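Local coordinates for N-acetylneuraminic acid (Sialic acid) synthetase (Leptospira borgpetersenii serovar Hardjo-bovis, PDB 6NCS), which probably condenses phosphoenolpyruvate with an N-acylated mannosamine sugar, or its 6-phosphate, to form a sialic acid or its 9-phosphate, using a bound manganese ion, at residues A30-N35 and N56-Q61; L44-E49 and K230-D235; N100-A105 and V121-I126. All blocks are in the same frame, centred on the assembly; numbering follows the deposited sequence.

All three contacts belong to one parallel beta barrel and its helical jacket. Contact 1 lies deep in the core, joining neighbouring strands 27-33 and 57-62 by backbone hydrogen bonds and by a charged cluster beside the metal site. Contact 2, mostly buried, packs helix 40-52 on the segment leaving strand 227-231, the other neighbour of strand 27-33; it is mainly apolar, with one tyrosine-to-backbone hydrogen bond and a charged, water-linked end at the surface, at Arg45. Contact 3 is buried too, yet strands 102-107 and 123-126 stand farther apart, bridged by aromatic and aliphatic side chains and two waters. Ala32 and Met46 touch between contacts 1 and 2, Phe60 and Phe103 between contacts 1 and 3.

Contact 1. Residues A30-N35 and N56-Q61; sequences AEAGLN and NAIKFQ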
loop_
_atom_site.group_PDB
_atom_site.type_symbol
_atom_site.label_atom_id
_atom_site.label_comp_id
_atom_site.label_asym_id
_atom_site.label_seq_id
_atom_site.Cartn_x
_atom_site.Cartn_y
_atom_site.Cartn_z
ATOM N N ALA A 30 -17.280 0.706 -11.759
ATOM C CA ALA A 30 -18.417 0.141 -11.047
ATOM C C ALA A 30 -18.905 -1.068 -11.836
ATOM O O ALA A 30 -19.356 -0.920 -12.969
ATOM C CB ALA A 30 -19.517 1.193 -10.903
ATOM N N GLU A 31 -18.784 -2.270 -11.261
ATOM C CA GLU A 31 -19.196 -3.491 -11.959
ATOM C C GLU A 31 -20.674 -3.708 -11.657
ATOM O O GLU A 31 -21.037 -4.210 -10.594
ATOM C CB GLU A 31 -18.321 -4.677 -11.542
ATOM C CG GLU A 31 -18.939 -6.084 -11.692
ATOM C CD GLU A 31 -19.100 -6.549 -13.131
ATOM O OE1 GLU A 31 -18.790 -7.730 -13.408
ATOM O OE2 GLU A 31 -19.543 -5.747 -13.981
ATOM N N ALA A 32 -21.536 -3.283 -12.589
ATOM C CA ALA A 32 -22.961 -3.554 -12.450
ATOM C C ALA A 32 -23.240 -5.038 -12.595
ATOM O O ALA A 32 -24.188 -5.551 -11.992
ATOM C CB ALA A 32 -23.762 -2.766 -13.487
ATOM N N GLY A 33 -22.437 -5.724 -13.398
ATOM C CA GLY A 33 -22.490 -7.172 -13.481
ATOM C C GLY A 33 -23.860 -7.637 -13.916
ATOM O O GLY A 33 -24.378 -7.217 -14.960
ATOM N N LEU A 34 -24.462 -8.498 -13.094
ATOM C CA LEU A 34 -25.804 -9.015 -13.327
ATOM C C LEU A 34 -26.807 -8.499 -12.306
ATOM O O LEU A 34 -27.944 -8.975 -12.270
ATOM C CB LEU A 34 -25.782 -10.542 -13.313
ATOM C CG LEU A 34 -24.880 -11.157 -14.387
ATOM C CD1 LEU A 34 -25.080 -12.654 -14.460
ATOM C CD2 LEU A 34 -25.161 -10.520 -15.731
ATOM N N ASN A 35 -26.411 -7.527 -11.478
ATOM C CA ASN A 35 -27.223 -7.143 -10.325
ATOM C C ASN A 35 -28.540 -6.485 -10.723
ATOM O O ASN A 35 -29.491 -6.496 -9.930
ATOM C CB ASN A 35 -26.390 -6.229 -9.411
ATOM C CG ASN A 35 -27.134 -5.815 -8.165
ATOM O OD1 ASN A 35 -27.684 -4.721 -8.097
ATOM N ND2 ASN A 35 -27.155 -6.691 -7.171
ATOM N N ASN A 56 -15.466 6.367 -12.753
ATOM C CA ASN A 56 -15.016 6.673 -14.112
ATOM C C ASN A 56 -15.781 5.880 -15.154
ATOM O O ASN A 56 -15.993 6.365 -16.278
ATOM C CB ASN A 56 -13.520 6.390 -14.273
ATOM C CG ASN A 56 -12.673 7.203 -13.331
ATOM O OD1 ASN A 56 -12.336 6.757 -12.236
ATOM N ND2 ASN A 56 -12.309 8.410 -13.755
ATOM N N ALA A 57 -16.199 4.670 -14.805
ATOM C CA ALA A 57 -16.812 3.779 -15.774
ATOM C C ALA A 57 -17.833 2.895 -15.076
ATOM O O ALA A 57 -17.729 2.640 -13.874
ATOM C CB ALA A 57 -15.748 2.923 -16.476
ATOM N N ILE A 58 -18.823 2.429 -15.839
ATOM C CA ILE A 58 -19.734 1.388 -15.372
ATOM C C ILE A 58 -19.707 0.242 -16.380
ATOM O O ILE A 58 -19.712 0.464 -17.597
ATOM C CB ILE A 58 -21.163 1.929 -15.133
ATOM C CG1 ILE A 58 -22.075 0.839 -14.568
ATOM C CG2 ILE A 58 -21.752 2.566 -16.411
ATOM C CD1 ILE A 58 -23.385 1.357 -13.992
ATOM N N LYS A 59 -19.639 -0.986 -15.860
ATOM C CA LYS A 59 -19.383 -2.174 -16.660
ATOM C C LYS A 59 -20.552 -3.146 -16.541
ATOM O O LYS A 59 -21.091 -3.351 -15.448
ATOM C CB LYS A 59 -18.083 -2.861 -16.208
ATOM C CG LYS A 59 -17.579 -3.928 -17.164
ATOM C CD LYS A 59 -16.371 -4.658 -16.578
ATOM C CE LYS A 59 -16.832 -5.663 -15.551
ATOM N NZ LYS A 59 -17.946 -6.449 -16.186
ATOM N N PHE A 60 -20.938 -3.746 -17.667
ATOM C CA PHE A 60 -22.012 -4.735 -17.732
ATOM C C PHE A 60 -21.431 -6.054 -18.250
ATOM O O PHE A 60 -20.225 -6.171 -18.475
ATOM C CB PHE A 60 -23.179 -4.201 -18.588
ATOM C CG PHE A 60 -23.922 -3.047 -17.941
ATOM C CD1 PHE A 60 -25.051 -3.277 -17.169
ATOM C CD2 PHE A 60 -23.467 -1.741 -18.079
ATOM C CE1 PHE A 60 -25.729 -2.220 -16.548
ATOM C CE2 PHE A 60 -24.134 -0.677 -17.466
ATOM C CZ PHE A 60 -25.270 -0.918 -16.704
ATOM N N GLN A 61 -22.276 -7.074 -18.390
ATOM C CA GLN A 61 -21.838 -8.386 -18.862
ATOM C C GLN A 61 -22.664 -8.789 -20.074
ATOM O O GLN A 61 -23.895 -8.692 -20.044
ATOM C CB GLN A 61 -21.959 -9.460 -17.773
ATOM C CG GLN A 61 -21.002 -9.206 -16.604
ATOM C CD GLN A 61 -21.103 -10.238 -15.500
ATOM O OE1 GLN A 61 -21.670 -11.314 -15.677
ATOM N NE2 GLN A 61 -20.563 -9.897 -14.331
HETATM O O HOH W 1 -24.944 -6.971 -17.515
#
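Ala57 starts the pairing: its carbonyl O receives the N-H of Ala30 at 2.9 Å in an almost straight bond (174°). Ile58 comes next, its CA-H turned to Ala30 O, while its CG1 lies 4.1 Å from Ala32 CB. Lys59 does double duty in the backbone, giving its N-H to Ala30 O and taking that of Ala32 on its own O. These are the bonds of parallel strands in register, Ala30 beside Ile58 and Glu31 beside Lys59. Strand 27-33, helix 40-52 and strand 57-62 form a beta-alpha-beta unit of the TIM barrel.

The Lys59 side chain leaves the strand extended, then bends at chi3 (78°) and chi4 (49°), which curls NZ back to Glu31. NZ comes from above the carboxylate plane to Glu31 OE2, 2.8 Å away, in a salt bridge. It also bonds to Thr106 OG1 and to a citrate, probably from the crystallisation liquor, so several partners hold this ammonium group on the inner face of the barrel. The Glu31 side chain comes within about 4 Å of the manganese ion.

Phe60 turns to the other side, where Ala32 CB sits over one ring face, 4.0 Å from the ring centroid, in a CH-pi contact. Gln61 completes the hold on the carboxylate: NE2 lies 2.9 Å from Glu31 OE1, with the acceptor in the amide plane but the amide above the carboxylate plane. Its OE1 lies 3.5 Å from Leu34 CG and accepts a hydrogen bond from Arg68 NH1, while a water joins Gln61 N to Gly33 O.

Contact 2. Residues L44-E49 and K230-D235; sequences LRMIDE and KHYTVD. With MN (manganese (II) ion), chain C.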
loop_
_atom_site.group_PDB
_atom_site.type_symbol
_atom_site.label_atom_id
_atom_site.label_comp_id
_atom_site.label_asym_id
_atom_site.label_seq_id
_atom_site.Cartn_x
_atom_site.Cartn_y
_atom_site.Cartn_z
ATOM N N LEU A 44 -30.491 1.418 -16.093
ATOM C CA LEU A 44 -30.359 2.844 -16.375
ATOM C C LEU A 44 -30.187 3.643 -15.090
ATOM O O LEU A 44 -29.366 4.569 -15.025
ATOM C CB LEU A 44 -31.580 3.336 -17.162
ATOM C CG LEU A 44 -31.683 2.816 -18.592
ATOM C CD1 LEU A 44 -33.063 3.114 -19.187
ATOM C CD2 LEU A 44 -30.600 3.423 -19.459
ATOM N N ARG A 45 -30.949 3.288 -14.050
ATOM C CA ARG A 45 -30.786 3.926 -12.750
ATOM C C ARG A 45 -29.392 3.690 -12.189
ATOM O O ARG A 45 -28.807 4.579 -11.559
ATOM C CB ARG A 45 -31.843 3.402 -11.774
ATOM C CG ARG A 45 -31.665 3.890 -10.354
ATOM C CD ARG A 45 -32.726 3.315 -9.430
ATOM N NE ARG A 45 -32.452 3.650 -8.040
ATOM C CZ ARG A 45 -32.988 3.025 -7.001
ATOM N NH1 ARG A 45 -33.834 2.016 -7.198
ATOM N NH2 ARG A 45 -32.676 3.406 -5.770
ATOM N N MET A 46 -28.842 2.493 -12.406
ATOM C CA MET A 46 -27.494 2.211 -11.921
ATOM C C MET A 46 -26.482 3.138 -12.580
ATOM O O MET A 46 -25.554 3.631 -11.920
ATOM C CB MET A 46 -27.148 0.741 -12.172
ATOM C CG MET A 46 -28.001 -0.228 -11.357
ATOM S SD MET A 46 -27.628 -1.963 -11.734
ATOM C CE MET A 46 -26.090 -2.187 -10.817
ATOM N N ILE A 47 -26.667 3.411 -13.875
ATOM C CA ILE A 47 -25.783 4.343 -14.574
ATOM C C ILE A 47 -25.882 5.731 -13.957
ATOM O O ILE A 47 -24.864 6.372 -13.663
ATOM C CB ILE A 47 -26.121 4.392 -16.072
ATOM C CG1 ILE A 47 -25.851 3.054 -16.762
ATOM C CG2 ILE A 47 -25.331 5.510 -16.743
ATOM C CD1 ILE A 47 -26.409 3.009 -18.196
ATOM N N ASP A 48 -27.111 6.236 -13.797
ATOM C CA ASP A 48 -27.305 7.566 -13.216
ATOM C C ASP A 48 -26.582 7.704 -11.885
ATOM O O ASP A 48 -25.862 8.683 -11.649
ATOM C CB ASP A 48 -28.795 7.853 -13.003
ATOM C CG ASP A 48 -29.593 7.891 -14.292
ATOM O OD1 ASP A 48 -29.003 7.931 -15.390
ATOM O OD2 ASP A 48 -30.838 7.882 -14.190
ATOM N N GLU A 49 -26.766 6.729 -10.987
ATOM C CA GLU A 49 -26.228 6.888 -9.646
ATOM C C GLU A 49 -24.727 6.614 -9.592
ATOM O O GLU A 49 -24.033 7.164 -8.724
ATOM C CB GLU A 49 -27.012 6.001 -8.674
ATOM C CG GLU A 49 -28.488 6.393 -8.672
ATOM C CD GLU A 49 -29.273 5.873 -7.483
ATOM O OE1 GLU A 49 -28.666 5.570 -6.438
ATOM O OE2 GLU A 49 -30.516 5.781 -7.594
ATOM N N LYS A 230 -15.043 -2.675 -8.652
ATOM C CA LYS A 230 -15.825 -3.029 -7.472
ATOM C C LYS A 230 -17.250 -3.322 -7.903
ATOM O O LYS A 230 -17.846 -2.526 -8.633
ATOM C CB LYS A 230 -15.792 -1.883 -6.445
ATOM C CG LYS A 230 -16.697 -2.054 -5.230
ATOM C CD LYS A 230 -16.202 -3.138 -4.286
ATOM C CE LYS A 230 -17.298 -3.534 -3.290
ATOM N NZ LYS A 230 -16.860 -4.681 -2.417
ATOM N N HIS A 231 -17.796 -4.463 -7.478
ATOM C CA HIS A 231 -19.184 -4.754 -7.815
ATOM C C HIS A 231 -20.101 -3.712 -7.192
ATOM O O HIS A 231 -19.808 -3.140 -6.137
ATOM C CB HIS A 231 -19.588 -6.150 -7.345
ATOM C CG HIS A 231 -19.040 -7.251 -8.198
ATOM N ND1 HIS A 231 -19.843 -8.059 -8.973
ATOM C CD2 HIS A 231 -17.769 -7.669 -8.406
ATOM C CE1 HIS A 231 -19.091 -8.931 -9.621
ATOM N NE2 HIS A 231 -17.829 -8.717 -9.293
ATOM N N TYR A 232 -21.236 -3.488 -7.844
ATOM C CA TYR A 232 -22.019 -2.290 -7.601
ATOM C C TYR A 232 -23.504 -2.603 -7.710
ATOM O O TYR A 232 -23.932 -3.374 -8.576
ATOM C CB TYR A 232 -21.574 -1.198 -8.591
ATOM C CG TYR A 232 -22.530 -0.049 -8.758
ATOM C CD1 TYR A 232 -22.844 0.782 -7.688
ATOM C CD2 TYR A 232 -23.096 0.230 -9.996
ATOM C CE1 TYR A 232 -23.725 1.837 -7.844
ATOM C CE2 TYR A 232 -23.967 1.296 -10.160
ATOM C CZ TYR A 232 -24.278 2.092 -9.080
ATOM O OH TYR A 232 -25.147 3.146 -9.238
ATOM N N THR A 233 -24.279 -2.029 -6.792
ATOM C CA THR A 233 -25.729 -2.169 -6.756
ATOM C C THR A 233 -26.308 -0.835 -6.317
ATOM O O THR A 233 -25.664 -0.090 -5.575
ATOM C CB THR A 233 -26.174 -3.283 -5.788
ATOM O OG1 THR A 233 -27.605 -3.369 -5.764
ATOM C CG2 THR A 233 -25.671 -3.013 -4.365
ATOM N N VAL A 234 -27.523 -0.517 -6.775
ATOM C CA VAL A 234 -28.156 0.673 -6.213
ATOM C C VAL A 234 -28.814 0.395 -4.874
ATOM O O VAL A 234 -29.124 1.345 -4.146
ATOM C CB VAL A 234 -29.195 1.321 -7.146
ATOM C CG1 VAL A 234 -28.518 1.830 -8.419
ATOM C CG2 VAL A 234 -30.340 0.372 -7.433
ATOM N N ASP A 235 -29.002 -0.877 -4.508
ATOM C CA ASP A 235 -29.728 -1.223 -3.291
ATOM C C ASP A 235 -29.539 -2.699 -2.961
ATOM O O ASP A 235 -30.089 -3.563 -3.650
ATOM C CB ASP A 235 -31.210 -0.884 -3.476
ATOM C CG ASP A 235 -32.029 -1.030 -2.198
ATOM O OD1 ASP A 235 -31.490 -1.449 -1.149
ATOM O OD2 ASP A 235 -33.234 -0.719 -2.261
HETATM MN MN MN C . -16.325 -9.817 -10.493
HETATM O O HOH W 2 -29.865 4.158 -4.706
HETATM O O HOH W 3 -15.578 -8.039 -10.856
#
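Tyr232 and Met46 lie side by side and run opposite ways, the ring reaching toward the helix while the thioether runs back along it. This is a helix-on-barrel contact of the TIM-barrel fold: helix 40-52, on the outside, packs against the segment that leaves strand 227-231. With CG anti to the backbone N (chi1 163°), the tyrosine ring points at the helix. Its hydroxyl gives a hydrogen bond of 2.8 Å from OH to Met46 O, arriving in the carbonyl plane on a lone pair. Along the shaft, Met46 CB packs on Tyr232 CE2 at 3.8 Å; the bend at chi3 (77°) turns the methyl CE to the Tyr232 backbone, near its carbonyl O.

Val234 wedges in beside them with its two branches split. CG1 presses on Met46 CG at 3.6 Å, whereas CG2 stands over the centre of the Arg45 guanidinium, 3.8 Å from CZ. That guanidinium is held from its edge by Glu49, one turn on in the same helix: Arg45 NE to Glu49 OE2 is a nearly straight hydrogen bond of 2.9 Å within a salt bridge, OE2 in the guanidinium plane, NE above the carboxylate plane. The pair probably limits rotation of the flat group that Val234 covers. At the strand end His231 faces the other way, into the barrel, and its NE2 binds manganese at 2.2 Å, as His210 also does. At the solvent side a water donates to both Glu49 OE1 and Val234 O, the latter at 3.0 Å.

Contact 3. Residues N100-A105 and V121-I126; sequences NILFFA and VEILKI
Phe104 places its CG between the backbone N and the carbonyl carbon (chi1 70°), which brings one side of the ring to Ile123. The isoleucine answers with CG2 anti to its own N, and CG2 meets Phe104 CD2 at 3.7 Å. Farther round the ring, CE2 lies 3.8 Å from Lys125 CB, and the edge faces the Leu124 carbonyl carbon. Two smaller contacts flank this one: Leu102 CD2 touches Ile123 CD1 at 3.8 Å, their side chains crossing at about a right angle, and Val121 CG1 comes to the edge of the Phe103 ring, 3.9 Å from CE2.

The backbones join loosely. Lys125 N gives Ala105 O a straight but weak bond of 3.4 Å, and waters fill in where the strands part. One takes the N-H of Ala105 and donates to Ile123 O at 2.6 Å; another links Phe103 O to Glu122 N. Strands 102-107 and 123-126 are the outermost pair of the eight-strand sheet, and their meeting closes the TIM barrel; the axes of 102-105 and 123-126 diverge by 42°.

The Lys125 ammonium leads away to Glu229 of strand 227-231, with which it makes a salt bridge, and to the citrate, probably from the crystallisation liquor, inside the barrel. Phe103 packs outward under helix 86-98; strand 57-62 flanks segment 100-105, and strand 146-150 flanks segment 121-126.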
loop_
_atom_site.group_PDB
_atom_site.type_symbol
_atom_site.label_atom_id
_atom_site.label_comp_id
_atom_site.label_asym_id
_atom_site.label_seq_id
_atom_site.Cartn_x
_atom_site.Cartn_y
_atom_site.Cartn_z
ATOM N N ASN A 100 -21.920 11.334 -18.731
ATOM C CA ASN A 100 -20.465 11.491 -18.680
ATOM C C ASN A 100 -19.803 10.415 -17.821
ATOM O O ASN A 100 -18.947 10.705 -16.986
ATOM C CB ASN A 100 -20.078 12.884 -18.173
ATOM C CG ASN A 100 -20.572 13.988 -19.070
ATOM O OD1 ASN A 100 -20.445 13.914 -20.291
ATOM N ND2 ASN A 100 -21.149 15.021 -18.469
ATOM N N ILE A 101 -20.204 9.163 -18.025
ATOM C CA ILE A 101 -19.515 8.033 -17.423
ATOM C C ILE A 101 -19.236 7.050 -18.550
ATOM O O ILE A 101 -20.024 6.944 -19.496
ATOM C CB ILE A 101 -20.328 7.394 -16.270
ATOM C CG1 ILE A 101 -19.532 6.268 -15.599
ATOM C CG2 ILE A 101 -21.686 6.899 -16.750
ATOM C CD1 ILE A 101 -20.119 5.795 -14.262
ATOM N N LEU A 102 -18.082 6.395 -18.506
ATOM C CA LEU A 102 -17.734 5.474 -19.585
ATOM C C LEU A 102 -18.531 4.173 -19.462
ATOM O O LEU A 102 -18.643 3.607 -18.376
ATOM C CB LEU A 102 -16.232 5.199 -19.569
ATOM C CG LEU A 102 -15.655 4.301 -20.664
ATOM C CD1 LEU A 102 -16.269 4.620 -22.017
ATOM C CD2 LEU A 102 -14.147 4.495 -20.709
ATOM N N PHE A 103 -19.106 3.709 -20.575
ATOM C CA PHE A 103 -19.808 2.424 -20.621
ATOM C C PHE A 103 -18.904 1.376 -21.260
ATOM O O PHE A 103 -18.290 1.646 -22.293
ATOM C CB PHE A 103 -21.107 2.532 -21.436
ATOM C CG PHE A 103 -21.688 1.200 -21.847
ATOM C CD1 PHE A 103 -22.590 0.535 -21.024
ATOM C CD2 PHE A 103 -21.326 0.601 -23.052
ATOM C CE1 PHE A 103 -23.123 -0.688 -21.393
ATOM C CE2 PHE A 103 -21.855 -0.628 -23.418
ATOM C CZ PHE A 103 -22.747 -1.268 -22.590
ATOM N N PHE A 104 -18.826 0.184 -20.666
ATOM C CA PHE A 104 -18.269 -0.959 -21.391
ATOM C C PHE A 104 -18.823 -2.240 -20.779
ATOM O O PHE A 104 -19.714 -2.210 -19.929
ATOM C CB PHE A 104 -16.727 -0.924 -21.465
ATOM C CG PHE A 104 -15.988 -1.166 -20.164
ATOM C CD1 PHE A 104 -16.103 -0.296 -19.082
ATOM C CD2 PHE A 104 -15.073 -2.211 -20.071
ATOM C CE1 PHE A 104 -15.372 -0.517 -17.908
ATOM C CE2 PHE A 104 -14.331 -2.418 -18.914
ATOM C CZ PHE A 104 -14.488 -1.579 -17.833
ATOM N N ALA A 105 -18.343 -3.378 -21.272
ATOM C CA ALA A 105 -18.913 -4.637 -20.824
ATOM C C ALA A 105 -17.896 -5.754 -20.980
ATOM O O ALA A 105 -16.883 -5.618 -21.673
ATOM C CB ALA A 105 -20.193 -4.988 -21.597
ATOM N N VAL A 121 -17.968 0.306 -28.378
ATOM C CA VAL A 121 -17.216 0.345 -27.128
ATOM C C VAL A 121 -15.730 0.471 -27.450
ATOM O O VAL A 121 -15.255 0.002 -28.491
ATOM C CB VAL A 121 -17.485 -0.884 -26.237
ATOM C CG1 VAL A 121 -18.989 -1.110 -26.075
ATOM C CG2 VAL A 121 -16.780 -2.124 -26.796
ATOM N N GLU A 122 -14.993 1.137 -26.560
ATOM C CA GLU A 122 -13.561 1.329 -26.749
ATOM C C GLU A 122 -12.715 0.479 -25.817
ATOM O O GLU A 122 -11.499 0.400 -26.024
ATOM C CB GLU A 122 -13.184 2.811 -26.563
ATOM C CG GLU A 122 -13.716 3.736 -27.669
ATOM C CD GLU A 122 -13.172 3.407 -29.061
ATOM O OE1 GLU A 122 -12.078 2.804 -29.170
ATOM O OE2 GLU A 122 -13.844 3.760 -30.058
ATOM N N ILE A 123 -13.323 -0.144 -24.808
ATOM C CA ILE A 123 -12.644 -0.996 -23.836
ATOM C C ILE A 123 -13.406 -2.305 -23.719
ATOM O O ILE A 123 -14.641 -2.308 -23.669
ATOM C CB ILE A 123 -12.562 -0.341 -22.438
ATOM C CG1 ILE A 123 -11.892 1.018 -22.488
ATOM C CG2 ILE A 123 -11.786 -1.237 -21.470
ATOM C CD1 ILE A 123 -11.703 1.611 -21.098
ATOM N N LEU A 124 -12.670 -3.412 -23.626
ATOM C CA LEU A 124 -13.235 -4.719 -23.319
ATOM C C LEU A 124 -12.682 -5.212 -21.987
ATOM O O LEU A 124 -11.481 -5.095 -21.722
ATOM C CB LEU A 124 -12.899 -5.746 -24.411
ATOM C CG LEU A 124 -13.350 -5.484 -25.844
ATOM C CD1 LEU A 124 -12.666 -6.471 -26.771
ATOM C CD2 LEU A 124 -14.862 -5.622 -25.944
ATOM N N LYS A 125 -13.548 -5.777 -21.152
ATOM C CA LYS A 125 -13.104 -6.507 -19.974
ATOM C C LYS A 125 -13.177 -7.998 -20.266
ATOM O O LYS A 125 -14.151 -8.463 -20.854
ATOM C CB LYS A 125 -13.987 -6.179 -18.763
ATOM C CG LYS A 125 -13.721 -7.038 -17.542
ATOM C CD LYS A 125 -12.423 -6.665 -16.883
ATOM C CE LYS A 125 -12.018 -7.714 -15.852
ATOM N NZ LYS A 125 -12.993 -7.815 -14.729
ATOM N N ILE A 126 -12.154 -8.750 -19.852
ATOM C CA ILE A 126 -12.177 -10.207 -19.940
ATOM C C ILE A 126 -12.152 -10.754 -18.523
ATOM O O ILE A 126 -11.245 -10.428 -17.740
ATOM C CB ILE A 126 -11.007 -10.766 -20.761
ATOM C CG1 ILE A 126 -11.044 -10.228 -22.192
ATOM C CG2 ILE A 126 -11.057 -12.293 -20.770
ATOM C CD1 ILE A 126 -12.253 -10.662 -22.983
HETATM O O HOH W 4 -16.003 1.907 -24.068
HETATM O O HOH W 5 -16.885 -3.623 -23.658
#